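Local structure of FKBP-type peptidyl-prolyl cis-trans isomerase 3 (Arabidopsis thaliana, 1U79) at residues 12-17 against 91-96; 39-44 against 117-122; 59-64 against 73-78; 8-13 against 78-83. The protein catalyses the cis-trans isomerisation of proline peptide bonds, speeding protein folding in the chloroplast thylakoid lumen, and regulates accumulation of the Rieske protein. All coordinates share one frame; numbering follows the deposited sequence.

Interaction 1. Residues 12-17 against 91-96; sequences SGLAFC and LRIPPE
The antiparallel sheet of the FKBP fold gains a strand here, where Ala15 and Arg92 form a hydrogen-bonded pair. Ala15 N donates to Arg92 O at 3.0 Å, in the carbonyl plane, and Arg92 N returns to Ala15 O at 2.9 Å, tilted from the plane; both bonds are nearly straight. One residue on, Phe16 and Leu91 make a non-hydrogen-bonded pair, with Phe16 CB 3.8 Å from Leu91 CD2.

Leu14 is on the same side of the sheet as Phe16 and Leu91. With its CG anti to the backbone N (chi1 -175°), the side chain lies alongside Ile93 and sets CD1 3.5 Å from Ile93 CG1. Beyond the last pair, Pro94 packs against the turn, CG 3.5 Å from Gly13 O and CD 3.8 Å from Leu14 CA. A side chain on Gly13 would be crowded by that ring. An alanine in place of Pro94 would probably leave a gap beside the Gly13 carbonyl and let the turn shift.

Strand 15-18 is flanked by strand 8-9 on its other edge, and Cys17 is joined to Cys5 by a disulfide. Strand 88-93 continues the sheet into strand 119-128, where Leu91 and Ile93 make backbone hydrogen bonds to Phe121 and Leu119.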
# COMPACT_ATOMS: atom_id res chain seq x y z
N SER A 12 14.33 2.17 -4.48
CA SER A 12 13.49 1.48 -5.46
C SER A 12 12.42 2.33 -6.12
O SER A 12 11.77 1.88 -7.07
CB SER A 12 12.82 0.29 -4.79
OG SER A 12 11.82 0.74 -3.89
N GLY A 13 12.23 3.54 -5.63
CA GLY A 13 11.19 4.40 -6.17
C GLY A 13 9.97 4.41 -5.26
O GLY A 13 9.16 5.33 -5.30
N LEU A 14 9.82 3.37 -4.45
CA LEU A 14 8.70 3.29 -3.52
C LEU A 14 8.89 4.46 -2.56
O LEU A 14 9.93 4.55 -1.89
CB LEU A 14 8.73 1.97 -2.75
CG LEU A 14 7.57 1.66 -1.80
CD1 LEU A 14 6.24 1.61 -2.57
CD2 LEU A 14 7.83 0.32 -1.12
N ALA A 15 7.91 5.34 -2.47
CA ALA A 15 8.02 6.49 -1.58
C ALA A 15 6.92 6.50 -0.53
O ALA A 15 5.85 5.92 -0.74
CB ALA A 15 7.99 7.78 -2.38
N PHE A 16 7.18 7.16 0.59
CA PHE A 16 6.21 7.20 1.66
C PHE A 16 6.31 8.48 2.47
O PHE A 16 7.28 9.22 2.37
CB PHE A 16 6.45 6.04 2.62
CG PHE A 16 7.59 6.29 3.58
CD1 PHE A 16 8.91 6.23 3.14
CD2 PHE A 16 7.35 6.65 4.90
CE1 PHE A 16 9.97 6.55 4.00
CE2 PHE A 16 8.40 6.97 5.77
CZ PHE A 16 9.71 6.91 5.31
N CYS A 17 5.29 8.71 3.28
CA CYS A 17 5.24 9.82 4.21
C CYS A 17 4.34 9.31 5.33
O CYS A 17 3.25 8.80 5.06
CB CYS A 17 4.66 11.09 3.59
SG CYS A 17 2.95 10.96 2.98
N LEU A 91 1.47 5.95 0.59
CA LEU A 91 2.48 5.27 -0.21
C LEU A 91 2.33 5.61 -1.69
O LEU A 91 1.21 5.65 -2.21
CB LEU A 91 2.37 3.75 -0.08
CG LEU A 91 2.72 3.00 1.20
CD1 LEU A 91 2.38 1.52 0.98
CD2 LEU A 91 4.22 3.16 1.54
N ARG A 92 3.46 5.86 -2.34
CA ARG A 92 3.50 6.13 -3.78
C ARG A 92 4.25 4.93 -4.33
O ARG A 92 5.44 4.74 -4.04
CB ARG A 92 4.26 7.41 -4.10
CG ARG A 92 4.29 7.72 -5.59
CD ARG A 92 4.51 9.21 -5.86
NE ARG A 92 4.52 9.51 -7.30
CZ ARG A 92 5.56 9.28 -8.09
NH1 ARG A 92 6.66 8.77 -7.57
NH2 ARG A 92 5.51 9.54 -9.38
N ILE A 93 3.56 4.13 -5.14
CA ILE A 93 4.13 2.89 -5.65
C ILE A 93 4.34 2.86 -7.15
O ILE A 93 3.39 2.93 -7.92
CB ILE A 93 3.21 1.69 -5.28
CG1 ILE A 93 2.92 1.71 -3.77
CG2 ILE A 93 3.87 0.37 -5.70
CD1 ILE A 93 2.03 0.58 -3.29
N PRO A 94 5.60 2.74 -7.60
CA PRO A 94 5.87 2.70 -9.04
C PRO A 94 5.24 1.41 -9.56
O PRO A 94 5.10 0.45 -8.81
CB PRO A 94 7.40 2.65 -9.11
CG PRO A 94 7.85 3.26 -7.83
CD PRO A 94 6.86 2.71 -6.82
N PRO A 95 4.86 1.37 -10.85
CA PRO A 95 4.23 0.19 -11.46
C PRO A 95 5.00 -1.11 -11.23
O PRO A 95 4.39 -2.17 -11.08
CB PRO A 95 4.17 0.56 -12.94
CG PRO A 95 4.06 2.04 -12.91
CD PRO A 95 5.03 2.44 -11.84
N GLU A 96 6.32 -1.03 -11.24
CA GLU A 96 7.19 -2.20 -11.05
C GLU A 96 6.86 -2.95 -9.75
O GLU A 96 7.01 -4.17 -9.68
CB GLU A 96 8.66 -1.76 -11.03
CG GLU A 96 9.00 -0.80 -9.89
CD GLU A 96 10.32 -0.06 -10.08
OE1 GLU A 96 10.49 0.60 -11.13
OE2 GLU A 96 11.18 -0.12 -9.18

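Interaction 2. Residues 39-44 against 117-122; sequences GKLENG and SVLLFD
Lys40 N gives its hydrogen to Leu120 O at 2.8 Å, nearly along the C=O axis, and Leu120 N answers to Lys40 O at 2.9 Å. These two bonds join strands 32-40 and 119-128 as an antiparallel pair in the main sheet of the FKBP fold. Past Lys40 the two segments part as the first enters a type I turn from Leu41 to Gly44, closed by Gly44 N on Leu41 O. A water takes over where direct pairing stops: it accepts from Glu42 N at 2.7 Å and donates to Val118 O.

The Glu42 chain folds back at its second torsion (chi2 -71°), so that its side chain crosses that of Leu120 at about a right angle, with OE2 3.5 Å from Leu120 CG. The same oxygen has a long, weak ion pair with Arg92 of strand 88-93, which may help hold the acid over this apolar surface. Leu41 and Leu119 lie side by side on the other side of the strands, their CD2 atoms 3.9 Å apart.

Phe121 also meets the rings of Trp70 and Phe47; in FKBP relatives the counterparts of these three aromatics line the proline-binding pocket. Opposite Phe121 in the ladder sits Gly39, and a CB there would clash with the ring: its bare CA already lies 3.5 Å from Phe121 CD2.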
# COMPACT_ATOMS: atom_id res chain seq x y z
N GLY A 39 -7.12 3.47 -2.26
CA GLY A 39 -6.14 3.46 -3.33
C GLY A 39 -6.63 4.34 -4.46
O GLY A 39 -7.77 4.19 -4.92
N LYS A 40 -5.77 5.24 -4.91
CA LYS A 40 -6.11 6.16 -5.99
C LYS A 40 -5.02 6.22 -7.04
O LYS A 40 -3.84 5.94 -6.77
CB LYS A 40 -6.27 7.59 -5.47
CG LYS A 40 -7.17 7.79 -4.27
CD LYS A 40 -7.05 9.25 -3.84
CE LYS A 40 -7.95 9.60 -2.67
NZ LYS A 40 -7.66 10.99 -2.19
N LEU A 41 -5.42 6.61 -8.25
CA LEU A 41 -4.47 6.76 -9.34
C LEU A 41 -3.97 8.20 -9.18
O LEU A 41 -4.50 8.95 -8.37
CB LEU A 41 -5.18 6.59 -10.69
CG LEU A 41 -5.79 5.21 -10.96
CD1 LEU A 41 -6.51 5.21 -12.32
CD2 LEU A 41 -4.69 4.15 -10.93
N GLU A 42 -2.98 8.58 -9.97
CA GLU A 42 -2.42 9.93 -9.87
C GLU A 42 -3.32 11.07 -10.34
O GLU A 42 -2.92 12.23 -10.31
CB GLU A 42 -1.09 9.99 -10.61
CG GLU A 42 0.08 9.43 -9.83
CD GLU A 42 0.48 10.31 -8.66
OE1 GLU A 42 0.05 11.49 -8.62
OE2 GLU A 42 1.22 9.83 -7.78
N ASN A 43 -4.53 10.75 -10.78
CA ASN A 43 -5.43 11.80 -11.23
C ASN A 43 -6.51 12.00 -10.17
O ASN A 43 -7.43 12.79 -10.33
CB ASN A 43 -6.06 11.43 -12.58
CG ASN A 43 -6.96 10.22 -12.49
OD1 ASN A 43 -6.82 9.39 -11.60
ND2 ASN A 43 -7.89 10.11 -13.42
N GLY A 44 -6.37 11.26 -9.07
CA GLY A 44 -7.32 11.37 -7.97
C GLY A 44 -8.43 10.34 -7.99
O GLY A 44 -9.22 10.27 -7.06
N SER A 117 0.74 2.02 -14.11
CA SER A 117 0.20 2.98 -13.17
C SER A 117 0.96 3.10 -11.85
O SER A 117 1.26 2.12 -11.19
CB SER A 117 -1.26 2.62 -12.82
OG SER A 117 -2.13 2.81 -13.93
N VAL A 118 1.27 4.34 -11.48
CA VAL A 118 1.88 4.60 -10.19
C VAL A 118 0.64 4.61 -9.30
O VAL A 118 -0.38 5.21 -9.66
CB VAL A 118 2.53 6.00 -10.13
CG1 VAL A 118 2.90 6.33 -8.68
CG2 VAL A 118 3.75 6.04 -11.03
N LEU A 119 0.69 3.94 -8.16
CA LEU A 119 -0.47 3.90 -7.29
C LEU A 119 -0.26 4.68 -6.00
O LEU A 119 0.83 4.69 -5.43
CB LEU A 119 -0.81 2.46 -6.94
CG LEU A 119 -0.94 1.49 -8.11
CD1 LEU A 119 -1.35 0.11 -7.58
CD2 LEU A 119 -1.98 2.01 -9.11
N LEU A 120 -1.30 5.34 -5.53
CA LEU A 120 -1.20 6.06 -4.27
C LEU A 120 -2.14 5.39 -3.29
O LEU A 120 -3.30 5.13 -3.62
CB LEU A 120 -1.61 7.53 -4.45
CG LEU A 120 -0.63 8.48 -5.14
CD1 LEU A 120 -1.30 9.85 -5.31
CD2 LEU A 120 0.64 8.62 -4.32
N PHE A 121 -1.64 5.06 -2.11
CA PHE A 121 -2.50 4.47 -1.09
C PHE A 121 -2.37 5.24 0.21
O PHE A 121 -1.29 5.74 0.54
CB PHE A 121 -2.13 3.01 -0.78
CG PHE A 121 -2.52 2.02 -1.84
CD1 PHE A 121 -1.64 1.69 -2.86
CD2 PHE A 121 -3.75 1.36 -1.78
CE1 PHE A 121 -1.96 0.72 -3.81
CE2 PHE A 121 -4.09 0.39 -2.72
CZ PHE A 121 -3.19 0.07 -3.74
N ASP A 122 -3.49 5.35 0.92
CA ASP A 122 -3.50 5.95 2.24
C ASP A 122 -3.74 4.67 3.03
O ASP A 122 -4.77 4.03 2.87
CB ASP A 122 -4.66 6.92 2.40
CG ASP A 122 -4.19 8.37 2.43
OD1 ASP A 122 -3.12 8.66 1.87
OD2 ASP A 122 -4.91 9.22 3.01
O HOH W 1 -1.72 6.55 -11.33

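Interaction 3. Residues 59-64 against 73-78; sequences FRIGVG and GILGSD
Ile61 pushes its CD1 methyl against the root of the Ile74 side chain, 3.7 Å from Ile74 CB, and brings CG1 within 4.1 Å of Leu75 CD1. It crosses both helix residues obliquely. The reach comes from CG1 standing opposite the backbone N (chi1 -175°), which carries the longer branch out toward the helix. Phe59 meets Ile74 from the opposing direction: Ile74 CD1 touches the ring at its edge, near the ring plane, 4.1 Å from CZ. On the far side of Ile61, Leu75 CD2 rests 3.8 Å from Gly62 CA. Gly62 has positive phi, and a CB on it would run into that methyl. The contact is thus wholly apolar across the two segments. With an alanine at Ile61, Ile74 would probably lose the methyl packed on its CB and Leu75 the CG1 beside its CD1, opening a gap between the loop and the helix end.

Polar bonds set the shape of the loop behind this layer. Asp71, on the same helix, takes Gly62 N on one carboxylate oxygen and Gly64 N on the other, while Gly62 O accepts from Lys29. Phe59 also meets the ring of Trp70, whose counterpart in FKBP relatives forms the floor of the proline-binding pocket. Helix 68-75 ends here, Gly76 leaving it with positive phi, and it packs beside strand 57-60, which in turn pairs with strand 32-40.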
# COMPACT_ATOMS: atom_id res chain seq x y z
N PHE A 59 -4.99 -9.68 6.05
CA PHE A 59 -4.02 -10.44 5.24
C PHE A 59 -2.69 -10.58 5.97
O PHE A 59 -2.45 -9.86 6.95
CB PHE A 59 -3.77 -9.70 3.92
CG PHE A 59 -3.11 -8.34 4.09
CD1 PHE A 59 -1.79 -8.15 3.71
CD2 PHE A 59 -3.81 -7.27 4.64
CE1 PHE A 59 -1.17 -6.90 3.87
CE2 PHE A 59 -3.21 -6.02 4.81
CZ PHE A 59 -1.88 -5.84 4.42
N ARG A 60 -1.83 -11.51 5.54
CA ARG A 60 -0.53 -11.59 6.20
C ARG A 60 0.44 -10.73 5.44
O ARG A 60 0.44 -10.69 4.21
CB ARG A 60 0.09 -12.99 6.32
CG ARG A 60 -0.54 -14.15 5.65
CD ARG A 60 -0.28 -15.31 6.60
NE ARG A 60 -0.97 -14.96 7.83
CZ ARG A 60 -0.54 -15.21 9.06
NH1 ARG A 60 0.60 -15.85 9.26
NH2 ARG A 60 -1.25 -14.79 10.09
N ILE A 61 1.28 -10.05 6.18
CA ILE A 61 2.24 -9.14 5.60
C ILE A 61 3.59 -9.80 5.37
O ILE A 61 4.02 -10.67 6.13
CB ILE A 61 2.40 -7.92 6.53
CG1 ILE A 61 3.32 -6.88 5.89
CG2 ILE A 61 2.92 -8.36 7.91
CD1 ILE A 61 2.67 -6.13 4.74
N GLY A 62 4.24 -9.39 4.28
CA GLY A 62 5.56 -9.89 3.95
C GLY A 62 5.69 -11.25 3.30
O GLY A 62 6.80 -11.78 3.23
N VAL A 63 4.60 -11.82 2.80
CA VAL A 63 4.69 -13.14 2.17
C VAL A 63 4.10 -13.20 0.77
O VAL A 63 3.77 -14.28 0.27
CB VAL A 63 4.02 -14.21 3.05
CG1 VAL A 63 4.62 -14.18 4.44
CG2 VAL A 63 2.52 -13.97 3.12
N GLY A 64 3.98 -12.04 0.13
CA GLY A 64 3.45 -11.96 -1.22
C GLY A 64 1.95 -12.17 -1.37
O GLY A 64 1.49 -12.69 -2.38
N GLY A 73 6.25 -1.50 1.59
CA GLY A 73 5.75 -0.25 2.12
C GLY A 73 5.23 -0.29 3.54
O GLY A 73 5.19 0.75 4.20
N ILE A 74 4.84 -1.47 4.01
CA ILE A 74 4.32 -1.61 5.37
C ILE A 74 5.34 -2.26 6.30
O ILE A 74 5.50 -1.87 7.45
CB ILE A 74 3.04 -2.47 5.36
CG1 ILE A 74 1.95 -1.75 4.55
CG2 ILE A 74 2.56 -2.73 6.79
CD1 ILE A 74 0.75 -2.64 4.24
N LEU A 75 6.05 -3.25 5.78
CA LEU A 75 7.04 -3.96 6.58
C LEU A 75 8.39 -3.25 6.54
O LEU A 75 9.23 -3.44 7.42
CB LEU A 75 7.20 -5.39 6.04
CG LEU A 75 7.69 -6.47 7.00
CD1 LEU A 75 6.74 -6.57 8.19
CD2 LEU A 75 7.75 -7.79 6.26
N GLY A 76 8.59 -2.44 5.51
CA GLY A 76 9.86 -1.74 5.39
C GLY A 76 10.75 -2.40 4.37
O GLY A 76 10.55 -3.56 4.01
N SER A 77 11.74 -1.65 3.91
CA SER A 77 12.71 -2.08 2.90
C SER A 77 13.87 -1.08 3.01
O SER A 77 13.88 -0.25 3.91
CB SER A 77 12.06 -1.98 1.52
OG SER A 77 12.85 -2.59 0.51
N ASP A 78 14.85 -1.17 2.12
CA ASP A 78 15.95 -0.21 2.15
C ASP A 78 15.37 1.19 1.98
O ASP A 78 14.65 1.46 1.01
CB ASP A 78 16.94 -0.49 1.03
CG ASP A 78 18.01 -1.49 1.42
OD1 ASP A 78 17.92 -2.07 2.52
OD2 ASP A 78 18.95 -1.69 0.62

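Interaction 4. Residues 8-13 against 78-83; sequences SVSPSG and DGIPPM
The flat group to start from is the Asp78-Gly79 peptide, which meets Ser10 and Pro11 through its carbonyl oxygen. Pro11 CD stands well above one face of this peptide, 3.4 Å from Asp78 O. Ser10 CB comes to the same oxygen at 3.4 Å too, but roughly level with the peptide plane. Gly79 follows with positive phi, and a CB on it would collide with Pro11 CD and crowd Ser10, so the close approach of the two backbones depends on its bare CA.

Ser10 also bears on Ile80: its CB is 3.6 Å from Ile80 CG1, while the hydroxyl lies near the end of that isoleucine. The hydroxyl is turned between the backbone N and the carbonyl carbon (chi1 75°), a position from which it is gripped by several partners. Ser12 OG donates to Ser10 OG at 3.2 Å, a water donates to it as well, and it is hydrogen-bonded to Leu14 O just beyond the segment.

Water does the polar bridging between the two segments. The one on Ser10 OG also donates to Asp78 O, at 2.7 Å. A second links Ser8 OG, 2.7 Å away, to Gly79 O, to which it gives a hydrogen.

Residues 10-13 form a type I turn, with Gly13 N hydrogen-bonded to Ser10 O. This turn belongs to the beta hairpin of strands 8-9 and 15-18, and the contact packs that N-terminal hairpin against the loop leading from helix 68-75 to strand 88-93.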
# COMPACT_ATOMS: atom_id res chain seq x y z
N SER A 8 9.32 10.63 0.98
CA SER A 8 10.71 10.24 1.18
C SER A 8 10.76 9.17 0.10
O SER A 8 9.94 8.25 0.12
CB SER A 8 10.92 9.61 2.56
OG SER A 8 12.19 8.98 2.62
N VAL A 9 11.69 9.28 -0.84
CA VAL A 9 11.78 8.32 -1.93
C VAL A 9 12.94 7.35 -1.68
O VAL A 9 14.09 7.78 -1.56
CB VAL A 9 12.00 9.06 -3.28
CG1 VAL A 9 11.92 8.08 -4.46
CG2 VAL A 9 10.99 10.16 -3.42
N SER A 10 12.62 6.06 -1.58
CA SER A 10 13.62 5.03 -1.35
C SER A 10 14.33 4.68 -2.65
O SER A 10 13.90 5.09 -3.72
CB SER A 10 12.95 3.77 -0.79
OG SER A 10 12.25 3.08 -1.81
N PRO A 11 15.44 3.92 -2.56
CA PRO A 11 16.23 3.50 -3.72
C PRO A 11 15.41 2.86 -4.84
O PRO A 11 15.76 2.98 -6.01
CB PRO A 11 17.21 2.50 -3.12
CG PRO A 11 17.47 3.07 -1.76
CD PRO A 11 16.06 3.45 -1.31
N SER A 12 14.33 2.17 -4.48
CA SER A 12 13.49 1.48 -5.46
C SER A 12 12.42 2.33 -6.12
O SER A 12 11.77 1.88 -7.07
CB SER A 12 12.82 0.29 -4.79
OG SER A 12 11.82 0.74 -3.89
N GLY A 13 12.23 3.54 -5.63
CA GLY A 13 11.19 4.40 -6.17
C GLY A 13 9.97 4.41 -5.26
O GLY A 13 9.16 5.33 -5.30
N ASP A 78 14.85 -1.17 2.12
CA ASP A 78 15.95 -0.21 2.15
C ASP A 78 15.37 1.19 1.98
O ASP A 78 14.65 1.46 1.01
CB ASP A 78 16.94 -0.49 1.03
CG ASP A 78 18.01 -1.49 1.42
OD1 ASP A 78 17.92 -2.07 2.52
OD2 ASP A 78 18.95 -1.69 0.62
N GLY A 79 15.67 2.09 2.92
CA GLY A 79 15.15 3.43 2.82
C GLY A 79 13.70 3.56 3.26
O GLY A 79 13.13 4.64 3.21
N ILE A 80 13.10 2.46 3.70
CA ILE A 80 11.72 2.51 4.17
C ILE A 80 11.54 1.84 5.52
O ILE A 80 11.63 0.62 5.64
CB ILE A 80 10.76 1.83 3.16
CG1 ILE A 80 10.77 2.60 1.84
CG2 ILE A 80 9.34 1.79 3.74
CD1 ILE A 80 9.80 2.08 0.81
N PRO A 81 11.29 2.64 6.57
CA PRO A 81 11.09 2.05 7.89
C PRO A 81 9.70 1.43 7.94
O PRO A 81 8.82 1.83 7.19
CB PRO A 81 11.21 3.25 8.83
CG PRO A 81 10.61 4.35 8.01
CD PRO A 81 11.19 4.11 6.63
N PRO A 82 9.49 0.48 8.85
CA PRO A 82 8.20 -0.19 9.00
C PRO A 82 7.13 0.72 9.55
O PRO A 82 7.42 1.69 10.25
CB PRO A 82 8.49 -1.31 10.00
CG PRO A 82 10.00 -1.35 10.12
CD PRO A 82 10.44 0.05 9.89
N MET A 83 5.88 0.40 9.23
CA MET A 83 4.78 1.15 9.80
C MET A 83 4.65 0.61 11.21
O MET A 83 5.10 -0.51 11.49
CB MET A 83 3.47 0.88 9.05
CG MET A 83 3.27 1.72 7.81
SD MET A 83 1.58 1.51 7.19
CE MET A 83 0.69 2.55 8.30
O HOH W 2 13.14 6.69 1.67
O HOH W 3 13.85 0.54 -1.39

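How the interactions relate
From the N terminus, the turn of 8-13 meets 78-83 in interaction 4, and 12-17 then pairs with 91-96 in interaction 1; both start from the same stretch, sharing Ser12 and Gly13, and close long loops. Interaction 2, joining 39-44 to 117-122, crosses both of these along the chain. Interaction 3 closes a short loop between 59-64 and 73-78, nested inside all three others. Interactions 1 and 2 meet where strands 88-93 and 119-128 lie side by side, so the N-terminal hairpin is tied through them to strand 32-40. Interactions 3 and 4 share Asp78 and touch through Ile74 O and Met83 N, linking the helix end to the loop that follows.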